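Local coordinates for protein methyltransferase (Streptococcus pyogenes, PDB 2ESR) that probably transfers methyl groups from S-adenosylmethionine to a substrate not yet identified, at residues Ala21-Ile26 / Gly43-Glu48. Sequence-based numbering, arbitrary orientation.
Sequences AIFNMI and GGLAIE
F23 reaches from helix 19-26 to L45 and E48 on helix 44-51, the first helix after strand 34-38 in a Rossmann-type methyltransferase fold. The axes of the two short helical segments approach to 11.6 Å and run at 54° to each other. The F23 ring does most of the bridging. F23 CE2 comes within 3.3 Å of E48 CG, and the same ring atom lies 3.5 Å from E48 CB, so the aliphatic stem of the glutamate rests obliquely against the CD2-CE2 side of the ring. With chi1 at -176°, the E48 chain extends away from its backbone N and then bends at chi2; the carboxylate plane lies 64° from the ring, and OE2 forms a salt bridge with R52. L45 supplies the contacts between apolar side chains: its CD2 is 4.2 Å from F23 CE2 and also meets I22 CD1 at 4.0 Å, the I22 and L45 side chains crossing nearly at right angles. F105 of strand 101-106 touches both F23 and L45. G43 sits at the N-cap position of helix 44-51, in a glycine-rich turn consistent with a cofactor-binding loop. A polar touch completes the contact: L45 O lies in the plane of the F23 ring, 3.5 Å from CZ at its edge.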
loop_
_atom_site.group_PDB
_atom_site.type_symbol
_atom_site.label_atom_id
_atom_site.label_comp_id
_atom_site.label_asym_id
_atom_site.label_seq_id
_atom_site.Cartn_x
_atom_site.Cartn_y
_atom_site.Cartn_z
ATOM N N ALA A 21 -19.606 -15.850 -8.739
ATOM C CA ALA A 21 -20.917 -15.287 -8.430
ATOM C C ALA A 21 -20.777 -13.859 -7.915
ATOM O O ALA A 21 -21.465 -12.950 -8.375
ATOM C CB ALA A 21 -21.614 -16.144 -7.391
ATOM N N ILE A 22 -19.884 -13.667 -6.951
ATOM C CA ILE A 22 -19.663 -12.348 -6.386
ATOM C C ILE A 22 -19.289 -11.340 -7.469
ATOM O O ILE A 22 -19.882 -10.269 -7.570
ATOM C CB ILE A 22 -18.539 -12.383 -5.331
ATOM C CG1 ILE A 22 -18.996 -13.209 -4.125
ATOM C CG2 ILE A 22 -18.154 -10.963 -4.927
ATOM C CD1 ILE A 22 -17.940 -13.366 -3.041
ATOM N N PHE A 23 -18.310 -11.686 -8.293
ATOM C CA PHE A 23 -17.882 -10.750 -9.313
ATOM C C PHE A 23 -18.872 -10.517 -10.434
ATOM O O PHE A 23 -18.775 -9.517 -11.140
ATOM C CB PHE A 23 -16.501 -11.149 -9.830
ATOM C CG PHE A 23 -15.403 -10.779 -8.879
ATOM C CD1 PHE A 23 -14.969 -9.456 -8.790
ATOM C CD2 PHE A 23 -14.868 -11.721 -8.007
ATOM C CE1 PHE A 23 -14.025 -9.074 -7.847
ATOM C CE2 PHE A 23 -13.919 -11.350 -7.053
ATOM C CZ PHE A 23 -13.498 -10.018 -6.974
ATOM N N ASN A 24 -19.835 -11.421 -10.591
ATOM C CA ASN A 24 -20.856 -11.227 -11.612
ATOM C C ASN A 24 -21.830 -10.189 -11.073
ATOM O O ASN A 24 -22.574 -9.557 -11.824
ATOM C CB ASN A 24 -21.598 -12.533 -11.915
ATOM C CG ASN A 24 -20.796 -13.463 -12.796
ATOM O OD1 ASN A 24 -20.080 -13.012 -13.693
ATOM N ND2 ASN A 24 -20.921 -14.766 -12.562
HETATM N N MSE A 25 -21.808 -10.011 -9.759
HETATM C CA MSE A 25 -22.677 -9.043 -9.101
HETATM C C MSE A 25 -22.124 -7.630 -9.212
HETATM O O MSE A 25 -22.866 -6.679 -9.466
HETATM C CB MSE A 25 -22.810 -9.363 -7.613
HETATM C CG MSE A 25 -23.578 -10.608 -7.263
HETATM SE SE MSE A 25 -23.565 -10.821 -5.336
HETATM C CE MSE A 25 -24.580 -9.251 -4.845
ATOM N N ILE A 26 -20.815 -7.502 -9.013
ATOM C CA ILE A 26 -20.159 -6.201 -9.024
ATOM C C ILE A 26 -19.261 -5.899 -10.211
ATOM O O ILE A 26 -18.855 -4.755 -10.397
ATOM C CB ILE A 26 -19.298 -6.020 -7.768
ATOM C CG1 ILE A 26 -18.149 -7.035 -7.788
ATOM C CG2 ILE A 26 -20.151 -6.211 -6.523
ATOM C CD1 ILE A 26 -17.119 -6.818 -6.698
ATOM N N GLY A 43 -6.971 -13.284 1.238
ATOM C CA GLY A 43 -6.872 -12.250 0.220
ATOM C C GLY A 43 -7.484 -12.597 -1.126
ATOM O O GLY A 43 -7.315 -11.858 -2.093
ATOM N N GLY A 44 -8.208 -13.709 -1.182
ATOM C CA GLY A 44 -8.823 -14.151 -2.424
ATOM C C GLY A 44 -9.642 -13.129 -3.195
ATOM O O GLY A 44 -9.534 -13.046 -4.417
ATOM N N LEU A 45 -10.460 -12.345 -2.499
ATOM C CA LEU A 45 -11.284 -11.347 -3.174
ATOM C C LEU A 45 -10.465 -10.216 -3.784
ATOM O O LEU A 45 -10.706 -9.821 -4.921
ATOM C CB LEU A 45 -12.322 -10.773 -2.208
ATOM C CG LEU A 45 -13.374 -11.790 -1.749
ATOM C CD1 LEU A 45 -14.328 -11.138 -0.764
ATOM C CD2 LEU A 45 -14.131 -12.317 -2.966
ATOM N N ALA A 46 -9.496 -9.703 -3.034
ATOM C CA ALA A 46 -8.665 -8.615 -3.539
ATOM C C ALA A 46 -7.875 -9.062 -4.767
ATOM O O ALA A 46 -7.774 -8.335 -5.754
ATOM C CB ALA A 46 -7.706 -8.132 -2.452
ATOM N N ILE A 47 -7.320 -10.267 -4.700
ATOM C CA ILE A 47 -6.531 -10.802 -5.801
ATOM C C ILE A 47 -7.383 -10.987 -7.057
ATOM O O ILE A 47 -6.975 -10.612 -8.152
ATOM C CB ILE A 47 -5.886 -12.143 -5.399
ATOM C CG1 ILE A 47 -4.935 -11.909 -4.221
ATOM C CG2 ILE A 47 -5.146 -12.755 -6.585
ATOM C CD1 ILE A 47 -4.339 -13.167 -3.643
ATOM N N GLU A 48 -8.576 -11.543 -6.894
ATOM C CA GLU A 48 -9.451 -11.754 -8.040
ATOM C C GLU A 48 -9.889 -10.415 -8.627
ATOM O O GLU A 48 -9.970 -10.265 -9.843
ATOM C CB GLU A 48 -10.669 -12.582 -7.630
ATOM C CG GLU A 48 -11.618 -12.942 -8.765
ATOM C CD GLU A 48 -10.953 -13.745 -9.870
ATOM O OE1 GLU A 48 -10.115 -14.620 -9.559
ATOM O OE2 GLU A 48 -11.282 -13.513 -11.053
#